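Local structure of beta-galacturonidase (Eisenbergiella tayi, 6NCW) at residues A[190-198]-A[210-219]. The protein is a family 2 glycoside hydrolase, a beta-galacturonidase probably cleaving beta-linked hexuronic acids such as galacturonic acid. Sequence-based numbering, arbitrary orientation.
Sequences IGKNSFAVL and FSTEELPCPW
F195 and L215 meet where two edge strands, one from each sheet of the immunoglobulin-like beta-sandwich of glycoside hydrolase family 2, face each other. No hydrogen bond joins 190-198 to 210-219; side chains carry the contact. The F195 ring reaches the opposing segment because CG is anti to the backbone N (chi1 -171°). L215 CD1 lies over one face in a CH-pi contact, 3.9 Å from the centroid of the F195 ring. I190 CD1 lies over the opposite face toward the rim, so the ring sits between two aliphatic branches. C217 SG comes in at the edge, 3.9 Å from F195 CE1. F195 and A196 form a classic beta bulge opposite V188 of the neighbouring strand.

At one end, the N193 amide stacks on the W219 indole, their planes 16° apart. N193 CB adds a CH-pi contact over the five-membered ring. C217 CB lies over the other face of the indole. I190 comes to the six-membered ring at its edge, with CG2 3.4 Å from W219 CH2. Y231 makes an edge-to-face contact with W219.

At the other end, L198 crosses T212 at about a right angle. T212 CG2 fits between A196 CB and L198 CD1, 3.6 Å from each. Its OG1 branch turns toward the F195 ring. T212 OG1 hydrogen-bonds A170 N and donates to E213 O at 2.9 Å, the donor tilted 30° from the carbonyl plane.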
ATOM      1  N   ILE A 190     -11.776   2.669  53.514  1.00 33.34           N
ATOM      2  CA  ILE A 190     -11.928   3.221  52.172  1.00 39.20           C
ATOM      3  C   ILE A 190     -11.170   4.539  52.136  1.00 38.84           C
ATOM      4  O   ILE A 190     -11.574   5.514  52.779  1.00 40.59           O
ATOM      5  CB  ILE A 190     -13.401   3.418  51.784  1.00 33.91           C
ATOM      6  CG1 ILE A 190     -14.162   2.105  51.913  1.00 31.80           C
ATOM      7  CG2 ILE A 190     -13.505   3.964  50.367  1.00 37.04           C
ATOM      8  CD1 ILE A 190     -15.629   2.247  51.670  1.00 33.62           C
ATOM      9  N   GLY A 191     -10.075   4.571  51.384  1.00 38.72           N
ATOM     10  CA  GLY A 191      -9.254   5.763  51.305  1.00 40.37           C
ATOM     11  C   GLY A 191      -8.742   6.234  52.649  1.00 46.76           C
ATOM     12  O   GLY A 191      -8.706   7.443  52.907  1.00 47.17           O
ATOM     13  N   LYS A 192      -8.354   5.303  53.519  1.00 43.80           N
ATOM     14  CA  LYS A 192      -7.875   5.567  54.874  1.00 53.48           C
ATOM     15  C   LYS A 192      -8.962   6.084  55.821  1.00 51.37           C
ATOM     16  O   LYS A 192      -8.655   6.372  56.980  1.00 53.17           O
ATOM     17  CB  LYS A 192      -6.693   6.550  54.899  1.00 54.07           C
ATOM     18  CG  LYS A 192      -5.439   6.033  54.207  1.00 54.27           C
ATOM     19  CD  LYS A 192      -5.061   4.639  54.708  1.00 58.50           C
ATOM     20  CE  LYS A 192      -3.567   4.546  54.990  1.00 62.26           C
ATOM     21  NZ  LYS A 192      -2.766   5.233  53.935  1.00 64.52           N
ATOM     22  N   ASN A 193     -10.213   6.211  55.383  1.00 44.42           N
ATOM     23  CA  ASN A 193     -11.297   6.440  56.328  1.00 44.70           C
ATOM     24  C   ASN A 193     -11.736   5.114  56.932  1.00 46.07           C
ATOM     25  O   ASN A 193     -11.755   4.084  56.256  1.00 43.30           O
ATOM     26  CB  ASN A 193     -12.478   7.129  55.646  1.00 41.00           C
ATOM     27  CG  ASN A 193     -12.088   8.446  55.022  1.00 46.41           C
ATOM     28  OD1 ASN A 193     -11.417   8.477  53.990  1.00 49.18           O
ATOM     29  ND2 ASN A 193     -12.500   9.546  55.642  1.00 47.34           N
ATOM     30  N   SER A 194     -12.061   5.134  58.220  1.00 43.28           N
ATOM     31  CA  SER A 194     -12.601   3.942  58.852  1.00 40.33           C
ATOM     32  C   SER A 194     -13.986   3.655  58.293  1.00 37.02           C
ATOM     33  O   SER A 194     -14.764   4.574  58.026  1.00 43.72           O
ATOM     34  CB  SER A 194     -12.665   4.133  60.365  1.00 39.74           C
ATOM     35  OG  SER A 194     -11.407   4.568  60.835  1.00 44.43           O
ATOM     36  N   PHE A 195     -14.296   2.376  58.103  1.00 36.27           N
ATOM     37  CA  PHE A 195     -15.584   2.039  57.514  1.00 37.82           C
ATOM     38  C   PHE A 195     -16.325   0.998  58.346  1.00 37.21           C
ATOM     39  O   PHE A 195     -17.456   1.238  58.777  1.00 40.89           O
ATOM     40  CB  PHE A 195     -15.413   1.554  56.067  1.00 33.21           C
ATOM     41  CG  PHE A 195     -16.709   1.386  55.343  1.00 33.62           C
ATOM     42  CD1 PHE A 195     -17.399   2.491  54.870  1.00 31.82           C
ATOM     43  CD2 PHE A 195     -17.256   0.126  55.156  1.00 30.20           C
ATOM     44  CE1 PHE A 195     -18.617   2.345  54.221  1.00 29.98           C
ATOM     45  CE2 PHE A 195     -18.467  -0.027  54.506  1.00 32.96           C
ATOM     46  CZ  PHE A 195     -19.148   1.080  54.036  1.00 29.09           C
ATOM     47  N   ALA A 196     -15.716  -0.159  58.584  1.00 32.28           N
ATOM     48  CA  ALA A 196     -16.414  -1.183  59.344  1.00 32.22           C
ATOM     49  C   ALA A 196     -15.418  -2.224  59.814  1.00 40.35           C
ATOM     50  O   ALA A 196     -14.319  -2.358  59.266  1.00 40.51           O
ATOM     51  CB  ALA A 196     -17.522  -1.849  58.521  1.00 32.91           C
ATOM     52  N   VAL A 197     -15.820  -2.949  60.855  1.00 40.98           N
ATOM     53  CA  VAL A 197     -15.143  -4.156  61.308  1.00 40.34           C
ATOM     54  C   VAL A 197     -16.202  -5.245  61.390  1.00 42.71           C
ATOM     55  O   VAL A 197     -17.166  -5.120  62.153  1.00 44.65           O
ATOM     56  CB  VAL A 197     -14.443  -3.968  62.667  1.00 40.62           C
ATOM     57  CG1 VAL A 197     -13.720  -5.244  63.063  1.00 43.03           C
ATOM     58  CG2 VAL A 197     -13.472  -2.797  62.615  1.00 42.29           C
ATOM     59  N   LEU A 198     -16.035  -6.298  60.594  1.00 41.78           N
ATOM     60  CA  LEU A 198     -17.014  -7.370  60.522  1.00 43.47           C
ATOM     61  C   LEU A 198     -16.518  -8.571  61.305  1.00 47.42           C
ATOM     62  O   LEU A 198     -15.409  -9.057  61.033  1.00 45.83           O
ATOM     63  CB  LEU A 198     -17.268  -7.764  59.070  1.00 43.33           C
ATOM     64  CG  LEU A 198     -18.092  -6.776  58.249  1.00 44.09           C
ATOM     65  CD1 LEU A 198     -18.326  -7.314  56.839  1.00 37.42           C
ATOM     66  CD2 LEU A 198     -19.422  -6.508  58.968  1.00 43.01           C
ATOM     67  N   PHE A 210     -19.964 -11.856  54.192  1.00 37.39           N
ATOM     68  CA  PHE A 210     -20.449 -11.066  55.314  1.00 37.57           C
ATOM     69  C   PHE A 210     -20.600  -9.634  54.826  1.00 40.86           C
ATOM     70  O   PHE A 210     -19.714  -9.121  54.137  1.00 40.61           O
ATOM     71  CB  PHE A 210     -19.481 -11.142  56.506  1.00 36.81           C
ATOM     72  CG  PHE A 210     -19.100 -12.555  56.887  1.00 38.59           C
ATOM     73  CD1 PHE A 210     -19.794 -13.233  57.873  1.00 36.43           C
ATOM     74  CD2 PHE A 210     -18.071 -13.214  56.238  1.00 35.07           C
ATOM     75  CE1 PHE A 210     -19.451 -14.529  58.213  1.00 38.64           C
ATOM     76  CE2 PHE A 210     -17.721 -14.510  56.574  1.00 37.56           C
ATOM     77  CZ  PHE A 210     -18.414 -15.171  57.558  1.00 41.16           C
ATOM     78  N   SER A 211     -21.718  -8.998  55.151  1.00 39.26           N
ATOM     79  CA  SER A 211     -21.994  -7.652  54.671  1.00 40.96           C
ATOM     80  C   SER A 211     -21.985  -6.663  55.822  1.00 37.18           C
ATOM     81  O   SER A 211     -22.400  -6.986  56.936  1.00 41.97           O
ATOM     82  CB  SER A 211     -23.339  -7.574  53.949  1.00 38.21           C
ATOM     83  OG  SER A 211     -23.281  -8.259  52.715  1.00 44.15           O
ATOM     84  N   THR A 212     -21.500  -5.462  55.543  1.00 36.47           N
ATOM     85  CA  THR A 212     -21.722  -4.355  56.444  1.00 37.38           C
ATOM     86  C   THR A 212     -23.109  -3.769  56.209  1.00 37.28           C
ATOM     87  O   THR A 212     -23.808  -4.094  55.241  1.00 37.02           O
ATOM     88  CB  THR A 212     -20.669  -3.266  56.253  1.00 37.14           C
ATOM     89  OG1 THR A 212     -20.993  -2.488  55.085  1.00 35.88           O
ATOM     90  CG2 THR A 212     -19.273  -3.885  56.136  1.00 32.54           C
ATOM     91  N   GLU A 213     -23.509  -2.896  57.120  1.00 38.52           N
ATOM     92  CA  GLU A 213     -24.698  -2.103  56.886  1.00 43.77           C
ATOM     93  C   GLU A 213     -24.376  -0.963  55.927  1.00 40.37           C
ATOM     94  O   GLU A 213     -23.215  -0.675  55.626  1.00 41.27           O
ATOM     95  CB  GLU A 213     -25.246  -1.559  58.202  1.00 45.10           C
ATOM     96  CG  GLU A 213     -25.894  -2.617  59.071  1.00 53.77           C
ATOM     97  CD  GLU A 213     -26.198  -2.100  60.458  1.00 73.67           C
ATOM     98  OE1 GLU A 213     -26.581  -2.913  61.333  1.00 79.15           O
ATOM     99  OE2 GLU A 213     -26.046  -0.874  60.672  1.00 73.92           O
ATOM    100  N   GLU A 214     -25.434  -0.321  55.443  1.00 36.09           N
ATOM    101  CA  GLU A 214     -25.313   0.899  54.660  1.00 37.50           C
ATOM    102  C   GLU A 214     -24.846   2.043  55.557  1.00 40.60           C
ATOM    103  O   GLU A 214     -25.589   2.501  56.428  1.00 47.15           O
ATOM    104  CB  GLU A 214     -26.661   1.201  54.025  1.00 41.83           C
ATOM    105  CG  GLU A 214     -26.584   1.939  52.732  1.00 49.10           C
ATOM    106  CD  GLU A 214     -27.881   1.840  51.981  1.00 53.40           C
ATOM    107  OE1 GLU A 214     -28.313   0.690  51.701  1.00 54.70           O
ATOM    108  OE2 GLU A 214     -28.470   2.909  51.701  1.00 55.23           O
ATOM    109  N   LEU A 215     -23.623   2.521  55.339  1.00 43.68           N
ATOM    110  CA  LEU A 215     -22.982   3.511  56.187  1.00 40.25           C
ATOM    111  C   LEU A 215     -22.794   4.835  55.453  1.00 41.36           C
ATOM    112  O   LEU A 215     -22.638   4.852  54.233  1.00 41.99           O
ATOM    113  CB  LEU A 215     -21.621   2.997  56.662  1.00 36.68           C
ATOM    114  CG  LEU A 215     -21.762   1.722  57.485  1.00 41.53           C
ATOM    115  CD1 LEU A 215     -20.422   1.030  57.666  1.00 39.26           C
ATOM    116  CD2 LEU A 215     -22.406   2.053  58.828  1.00 41.35           C
ATOM    117  N   PRO A 216     -22.811   5.961  56.160  1.00 43.26           N
ATOM    118  CA  PRO A 216     -22.568   7.244  55.491  1.00 42.82           C
ATOM    119  C   PRO A 216     -21.113   7.370  55.074  1.00 40.59           C
ATOM    120  O   PRO A 216     -20.212   6.795  55.691  1.00 39.08           O
ATOM    121  CB  PRO A 216     -22.930   8.289  56.558  1.00 42.20           C
ATOM    122  CG  PRO A 216     -23.570   7.537  57.668  1.00 38.29           C
ATOM    123  CD  PRO A 216     -23.083   6.132  57.598  1.00 40.97           C
ATOM    124  N   CYS A 217     -20.895   8.120  53.996  1.00 41.08           N
ATOM    125  CA  CYS A 217     -19.555   8.414  53.482  1.00 37.36           C
ATOM    126  C   CYS A 217     -19.470   9.904  53.186  1.00 40.78           C
ATOM    127  O   CYS A 217     -19.348  10.313  52.020  1.00 41.83           O
ATOM    128  CB  CYS A 217     -19.246   7.589  52.234  1.00 38.72           C
ATOM    129  SG  CYS A 217     -19.078   5.841  52.524  1.00 38.02           S
ATOM    130  N   PRO A 218     -19.543  10.751  54.223  1.00 39.96           N
ATOM    131  CA  PRO A 218     -19.632  12.204  53.988  1.00 37.95           C
ATOM    132  C   PRO A 218     -18.368  12.802  53.408  1.00 32.67           C
ATOM    133  O   PRO A 218     -18.413  13.926  52.889  1.00 34.83           O
ATOM    134  CB  PRO A 218     -19.920  12.767  55.388  1.00 40.99           C
ATOM    135  CG  PRO A 218     -19.261  11.780  56.324  1.00 37.87           C
ATOM    136  CD  PRO A 218     -19.505  10.426  55.665  1.00 40.75           C
ATOM    137  N   TRP A 219     -17.258  12.080  53.455  1.00 30.61           N
ATOM    138  CA  TRP A 219     -15.995  12.513  52.869  1.00 40.46           C
ATOM    139  C   TRP A 219     -15.868  12.209  51.372  1.00 40.81           C
ATOM    140  O   TRP A 219     -14.849  12.567  50.769  1.00 39.74           O
ATOM    141  CB  TRP A 219     -14.852  11.824  53.610  1.00 35.57           C
ATOM    142  CG  TRP A 219     -15.141  10.381  53.844  1.00 36.62           C
ATOM    143  CD1 TRP A 219     -15.633   9.825  54.980  1.00 40.72           C
ATOM    144  CD2 TRP A 219     -14.985   9.302  52.905  1.00 46.32           C
ATOM    145  NE1 TRP A 219     -15.778   8.468  54.824  1.00 40.64           N
ATOM    146  CE2 TRP A 219     -15.388   8.120  53.558  1.00 44.10           C
ATOM    147  CE3 TRP A 219     -14.527   9.219  51.582  1.00 38.93           C
ATOM    148  CZ2 TRP A 219     -15.359   6.874  52.935  1.00 41.26           C
ATOM    149  CZ3 TRP A 219     -14.502   7.979  50.964  1.00 36.76           C
ATOM    150  CH2 TRP A 219     -14.916   6.827  51.640  1.00 38.65           C
TER